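PDB 1PMY: pseudoazurin from Methylobacterium extorquens, which binds one copper ion per subunit and, as a blue copper protein of the plastocyanin/azurin family, probably carries electrons in the periplasm. Local coordinates for residues A[74-79]-A[88-93]; A[16-21]-A[84-89]. All blocks are in the same frame, centred on the assembly; numbering follows the deposited sequence.

Interaction 1: residues A[74-79]-A[88-93]; sequences YGFKCA and ALVVVG. With CU (copper (II) ion), chain B.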
loop_
_atom_site.group_PDB
_atom_site.type_symbol
_atom_site.label_atom_id
_atom_site.label_comp_id
_atom_site.label_asym_id
_atom_site.label_seq_id
_atom_site.Cartn_x
_atom_site.Cartn_y
_atom_site.Cartn_z
ATOM N N TYR A 74 5.771 0.386 4.233
ATOM C CA TYR A 74 5.600 -0.423 2.994
ATOM C C TYR A 74 4.793 0.410 1.976
ATOM O O TYR A 74 3.780 1.019 2.415
ATOM C CB TYR A 74 4.716 -1.608 3.361
ATOM C CG TYR A 74 5.364 -2.643 4.244
ATOM C CD1 TYR A 74 5.499 -2.406 5.634
ATOM C CD2 TYR A 74 5.853 -3.820 3.694
ATOM C CE1 TYR A 74 6.071 -3.451 6.413
ATOM C CE2 TYR A 74 6.448 -4.814 4.482
ATOM C CZ TYR A 74 6.545 -4.602 5.871
ATOM O OH TYR A 74 7.056 -5.615 6.653
ATOM N N GLY A 75 5.180 0.386 0.708
ATOM C CA GLY A 75 4.327 1.072 -0.301
ATOM C C GLY A 75 3.871 -0.086 -1.263
ATOM O O GLY A 75 4.740 -0.981 -1.490
ATOM N N PHE A 76 2.593 0.034 -1.577
ATOM C CA PHE A 76 2.049 -0.998 -2.494
ATOM C C PHE A 76 1.350 -0.236 -3.636
ATOM O O PHE A 76 0.794 0.810 -3.378
ATOM C CB PHE A 76 0.983 -1.859 -1.782
ATOM C CG PHE A 76 1.516 -2.763 -0.698
ATOM C CD1 PHE A 76 2.251 -3.856 -1.108
ATOM C CD2 PHE A 76 1.406 -2.414 0.661
ATOM C CE1 PHE A 76 2.822 -4.694 -0.136
ATOM C CE2 PHE A 76 1.909 -3.280 1.643
ATOM C CZ PHE A 76 2.619 -4.380 1.201
ATOM N N LYS A 77 1.389 -0.870 -4.772
ATOM C CA LYS A 77 0.691 -0.362 -5.966
ATOM C C LYS A 77 -0.300 -1.474 -6.392
ATOM O O LYS A 77 -0.251 -2.639 -6.051
ATOM C CB LYS A 77 1.751 -0.183 -7.114
ATOM C CG LYS A 77 2.437 -1.393 -7.687
ATOM C CD LYS A 77 3.331 -0.955 -8.892
ATOM C CE LYS A 77 4.132 -2.167 -9.334
ATOM N NZ LYS A 77 4.921 -1.685 -10.553
ATOM N N CYS A 78 -1.218 -0.975 -7.240
ATOM C CA CYS A 78 -2.086 -1.828 -8.048
ATOM C C CYS A 78 -1.317 -1.874 -9.391
ATOM O O CYS A 78 -1.117 -0.764 -9.961
ATOM C CB CYS A 78 -3.507 -1.274 -8.162
ATOM S SG CYS A 78 -4.316 -2.077 -9.547
ATOM N N ALA A 79 -0.762 -3.012 -9.787
ATOM C CA ALA A 79 0.017 -3.033 -11.043
ATOM C C ALA A 79 -0.564 -2.421 -12.236
ATOM O O ALA A 79 0.048 -1.435 -12.782
ATOM C CB ALA A 79 0.904 -4.220 -11.216
ATOM N N ALA A 88 -1.041 2.516 -1.917
ATOM C CA ALA A 88 -1.366 2.516 -0.504
ATOM C C ALA A 88 -0.007 2.470 0.280
ATOM O O ALA A 88 0.999 1.920 -0.191
ATOM C CB ALA A 88 -2.134 1.238 -0.160
ATOM N N LEU A 89 -0.182 2.932 1.505
ATOM C CA LEU A 89 0.981 2.944 2.445
ATOM C C LEU A 89 0.577 2.203 3.729
ATOM O O LEU A 89 -0.531 2.510 4.276
ATOM C CB LEU A 89 1.345 4.410 2.602
ATOM C CG LEU A 89 2.565 4.744 3.390
ATOM C CD1 LEU A 89 3.791 4.365 2.537
ATOM C CD2 LEU A 89 2.578 6.297 3.556
ATOM N N VAL A 90 1.420 1.302 4.114
ATOM C CA VAL A 90 1.275 0.437 5.295
ATOM C C VAL A 90 2.373 0.729 6.302
ATOM O O VAL A 90 3.552 0.603 5.929
ATOM C CB VAL A 90 1.180 -1.081 4.947
ATOM C CG1 VAL A 90 1.009 -1.946 6.165
ATOM C CG2 VAL A 90 0.069 -1.251 3.902
ATOM N N VAL A 91 1.974 1.040 7.531
ATOM C CA VAL A 91 2.969 1.302 8.608
ATOM C C VAL A 91 2.736 0.223 9.652
ATOM O O VAL A 91 1.655 -0.039 10.119
ATOM C CB VAL A 91 3.060 2.704 9.122
ATOM C CG1 VAL A 91 3.202 3.676 7.853
ATOM C CG2 VAL A 91 1.783 3.278 9.708
ATOM N N VAL A 92 3.846 -0.480 9.931
ATOM C CA VAL A 92 3.819 -1.612 10.843
ATOM C C VAL A 92 4.644 -1.266 12.083
ATOM O O VAL A 92 5.882 -1.121 11.904
ATOM C CB VAL A 92 4.334 -2.907 10.155
ATOM C CG1 VAL A 92 4.297 -4.129 11.109
ATOM C CG2 VAL A 92 3.518 -3.223 8.919
ATOM N N GLY A 93 4.062 -1.387 13.254
ATOM C CA GLY A 93 4.902 -1.162 14.484
ATOM C C GLY A 93 5.436 0.260 14.490
ATOM O O GLY A 93 4.855 1.143 13.902
HETATM CU CU CU B . -6.255 -1.180 -9.731
#

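Interaction 2: residues A[16-21]-A[84-89]; sequences MVFDPA and MGMVAL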
loop_
_atom_site.group_PDB
_atom_site.type_symbol
_atom_site.label_atom_id
_atom_site.label_comp_id
_atom_site.label_asym_id
_atom_site.label_seq_id
_atom_site.Cartn_x
_atom_site.Cartn_y
_atom_site.Cartn_z
ATOM N N MET A 16 -9.526 4.827 -9.164
ATOM C CA MET A 16 -8.503 3.781 -8.909
ATOM C C MET A 16 -7.812 4.004 -7.567
ATOM O O MET A 16 -6.640 4.502 -7.542
ATOM C CB MET A 16 -7.546 3.654 -10.046
ATOM C CG MET A 16 -8.111 3.707 -11.426
ATOM S SD MET A 16 -9.254 2.266 -11.528
ATOM C CE MET A 16 -9.809 2.461 -13.194
ATOM N N VAL A 17 -8.474 3.676 -6.494
ATOM C CA VAL A 17 -8.027 3.839 -5.143
ATOM C C VAL A 17 -8.214 2.580 -4.216
ATOM O O VAL A 17 -9.005 1.685 -4.505
ATOM C CB VAL A 17 -8.737 5.037 -4.452
ATOM C CG1 VAL A 17 -8.658 6.329 -5.277
ATOM C CG2 VAL A 17 -10.200 4.711 -4.207
ATOM N N PHE A 18 -7.375 2.586 -3.200
ATOM C CA PHE A 18 -7.423 1.619 -2.130
ATOM C C PHE A 18 -8.181 2.420 -1.040
ATOM O O PHE A 18 -7.871 3.608 -0.884
ATOM C CB PHE A 18 -6.075 1.129 -1.612
ATOM C CG PHE A 18 -5.342 0.180 -2.502
ATOM C CD1 PHE A 18 -5.599 -1.190 -2.585
ATOM C CD2 PHE A 18 -4.227 0.698 -3.185
ATOM C CE1 PHE A 18 -4.797 -2.012 -3.407
ATOM C CE2 PHE A 18 -3.464 -0.118 -4.032
ATOM C CZ PHE A 18 -3.748 -1.446 -4.191
ATOM N N ASP A 19 -9.023 1.697 -0.315
ATOM C CA ASP A 19 -9.719 2.489 0.799
ATOM C C ASP A 19 -9.725 1.575 2.025
ATOM O O ASP A 19 -10.455 0.551 1.938
ATOM C CB ASP A 19 -11.145 2.828 0.329
ATOM C CG ASP A 19 -11.914 3.611 1.410
ATOM O OD1 ASP A 19 -11.276 4.136 2.348
ATOM O OD2 ASP A 19 -13.143 3.762 1.275
ATOM N N PRO A 20 -9.031 1.933 3.063
ATOM C CA PRO A 20 -8.206 3.084 3.231
ATOM C C PRO A 20 -6.831 2.967 2.473
ATOM O O PRO A 20 -6.494 1.850 2.221
ATOM C CB PRO A 20 -7.962 3.141 4.731
ATOM C CG PRO A 20 -7.935 1.714 5.150
ATOM C CD PRO A 20 -9.089 1.105 4.300
ATOM N N ALA A 21 -6.320 4.162 2.203
ATOM C CA ALA A 21 -5.028 4.216 1.463
ATOM C C ALA A 21 -3.870 4.227 2.442
ATOM O O ALA A 21 -2.669 3.934 2.059
ATOM C CB ALA A 21 -5.082 5.455 0.569
ATOM N N MET A 84 -2.048 5.539 -12.879
ATOM C CA MET A 84 -3.257 6.163 -12.429
ATOM C C MET A 84 -3.271 6.453 -10.926
ATOM O O MET A 84 -4.269 6.933 -10.442
ATOM C CB MET A 84 -4.495 5.299 -12.811
ATOM C CG MET A 84 -4.733 5.533 -14.317
ATOM S SD MET A 84 -6.219 4.511 -14.745
ATOM C CE MET A 84 -7.497 5.744 -14.196
ATOM N N GLY A 85 -2.169 6.273 -10.214
ATOM C CA GLY A 85 -2.060 6.611 -8.818
ATOM C C GLY A 85 -2.688 5.624 -7.843
ATOM O O GLY A 85 -2.901 6.057 -6.679
ATOM N N MET A 86 -2.892 4.370 -8.253
ATOM C CA MET A 86 -3.524 3.439 -7.226
ATOM C C MET A 86 -2.423 2.845 -6.357
ATOM O O MET A 86 -1.736 1.879 -6.770
ATOM C CB MET A 86 -4.278 2.327 -7.989
ATOM C CG MET A 86 -5.236 1.694 -6.948
ATOM S SD MET A 86 -6.499 0.696 -7.866
ATOM C CE MET A 86 -7.071 -0.312 -6.462
ATOM N N VAL A 87 -2.192 3.430 -5.216
ATOM C CA VAL A 87 -1.159 3.125 -4.236
ATOM C C VAL A 87 -1.686 3.165 -2.810
ATOM O O VAL A 87 -2.676 3.884 -2.566
ATOM C CB VAL A 87 0.082 4.086 -4.439
ATOM C CG1 VAL A 87 0.767 3.780 -5.762
ATOM C CG2 VAL A 87 -0.373 5.554 -4.372
ATOM N N ALA A 88 -1.041 2.516 -1.917
ATOM C CA ALA A 88 -1.366 2.516 -0.504
ATOM C C ALA A 88 -0.007 2.470 0.280
ATOM O O ALA A 88 0.999 1.920 -0.191
ATOM C CB ALA A 88 -2.134 1.238 -0.160
ATOM N N LEU A 89 -0.182 2.932 1.505
ATOM C CA LEU A 89 0.981 2.944 2.445
ATOM C C LEU A 89 0.577 2.203 3.729
ATOM O O LEU A 89 -0.531 2.510 4.276
ATOM C CB LEU A 89 1.345 4.410 2.602
ATOM C CG LEU A 89 2.565 4.744 3.390
ATOM C CD1 LEU A 89 3.791 4.365 2.537
ATOM C CD2 LEU A 89 2.578 6.297 3.556
HETATM O O HOH W 1 -5.129 4.620 -3.496
#

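Interaction 1: residues A[74-79]-A[88-93]
Tyr74 and Phe76 face Val90 and Ala88 as the hydrogen-bonded pairs of a buried antiparallel beta hairpin, with Gly75 and Leu89 forming the non-hydrogen-bonded pair between them. Each hydrogen-bonded pair contributes two backbone bonds: Tyr74 N reaches Val90 O at 2.8 Å, Val90 N returns to Tyr74 O almost straight (177°), and Phe76 and Ala88 repeat the exchange. Tyr74 O is approached further by the CD1 methyl of Leu89 at 3.3 Å, while helix 109-120 packs on Leu89 from beyond the hairpin.

The tight part lies on the face carrying the aromatic rings. With CG anti to its own carbonyl carbon (chi1 -69°), Phe76 leans back along the strand and meets Val90 diagonally, two residues on from its own partner Ala88. Val90 CG2 sits at the edge of that ring, in its plane, 3.6 Å from Phe76 CE2. Tyr74 leans the same way: its CE1 lies 3.6 Å from Val92 CG2, which comes in obliquely, and Val90 O lies at the ring edge. The phenol oxygen is hydrogen-bonded to Lys70 O, and Phe68 meets the ring edge-to-face. Replacing Tyr74 by an alanine takes away ring and hydroxyl together, which is likely to open a gap beside Val92 and leave Lys70 O without this partner.

Beyond Phe76 the pairing within these segments ends, and the contact gives way to a looser margin, where the partly exposed Lys77 turns away from strand 87-92 and makes a cation-pi contact with Tyr82. Cys78 follows, its SG 2.1 Å from the copper ion, whose site His40, His81 and Met86 complete. Neutral peptide bonds and carbon-to-carbon packing thus hold strand 72-77, without charge, just ahead of the copper ligand Cys78.

Interaction 2: residues A[16-21]-A[84-89]
Ala21 O receives Leu89 N at 2.7 Å in a nearly straight bond (171°), and the CA-H of Ala88 approaches the same oxygen at 3.2 Å. This grip joins strands 17-25 and 87-92, parallel neighbours in the Greek-key cupredoxin fold characteristic of blue copper proteins. Ahead of it residues 16-21 depart from regular pairing: a cis peptide precedes Pro20, and a water bridges the strands, accepting from Phe18 N at 3.0 Å and donating to Val87 O at 2.7 Å.

Next to that water, the ring of Phe18 reaches across to residues 84-89. The CE methyl of Met86 stands over the centre of one ring face, 4.1 Å from the Phe18 centroid and only 6° off the normal, a CH-pi contact, with the sulfur above the same face at a longer Met-aromatic distance. The two side chains cross at about a right angle. Met86 CG is anti to its backbone N (chi1 -163°) and the chain stays extended beyond it, which carries the thioether out from the backbone to the copper ion that it binds with His40, Cys78 and His81. Ala88 CB lies against Phe18 CD2 at 3.7 Å, while Val5 and Met7 of strand 2-8 also pack on the ring.

Met86 is held from another direction by the backbone of Met16, whose carbonyl oxygen lies 3.2 Å from Met86 CG and is itself hydrogen-bonded to Arg114 of helix 109-120. Sulfur of Met86 and CB of Met16 also touch, so the thioether has the ring against its methyl and the backbone and CB of Met16 beside its sulfur. Toward solvent, Met84 bends at its last torsion to cross Met16 obliquely, bringing Met84 CE against Met16 CG at 3.5 Å, tighter than usual for two carbons.

Along the chain come 16-21, then 74-79, and then 84-89 overlapping 88-93, so that both interactions end on strand 87-92 and share Ala88 and Leu89. Their centres lie 9 Å apart in one sheet, where this strand has 72-77 as its antiparallel neighbour and 17-25 as its parallel one. Interaction 1 is local, within a hairpin; interaction 2 brings together parts 63 residues apart. They meet at the copper site: Cys78 N and Met86 O are 2.9 Å apart, a probable hydrogen bond, and Phe18 packs on Cys78. Two of the four copper ligands thus sit just beyond the ends of the adjacent strands 72-77 and 87-92.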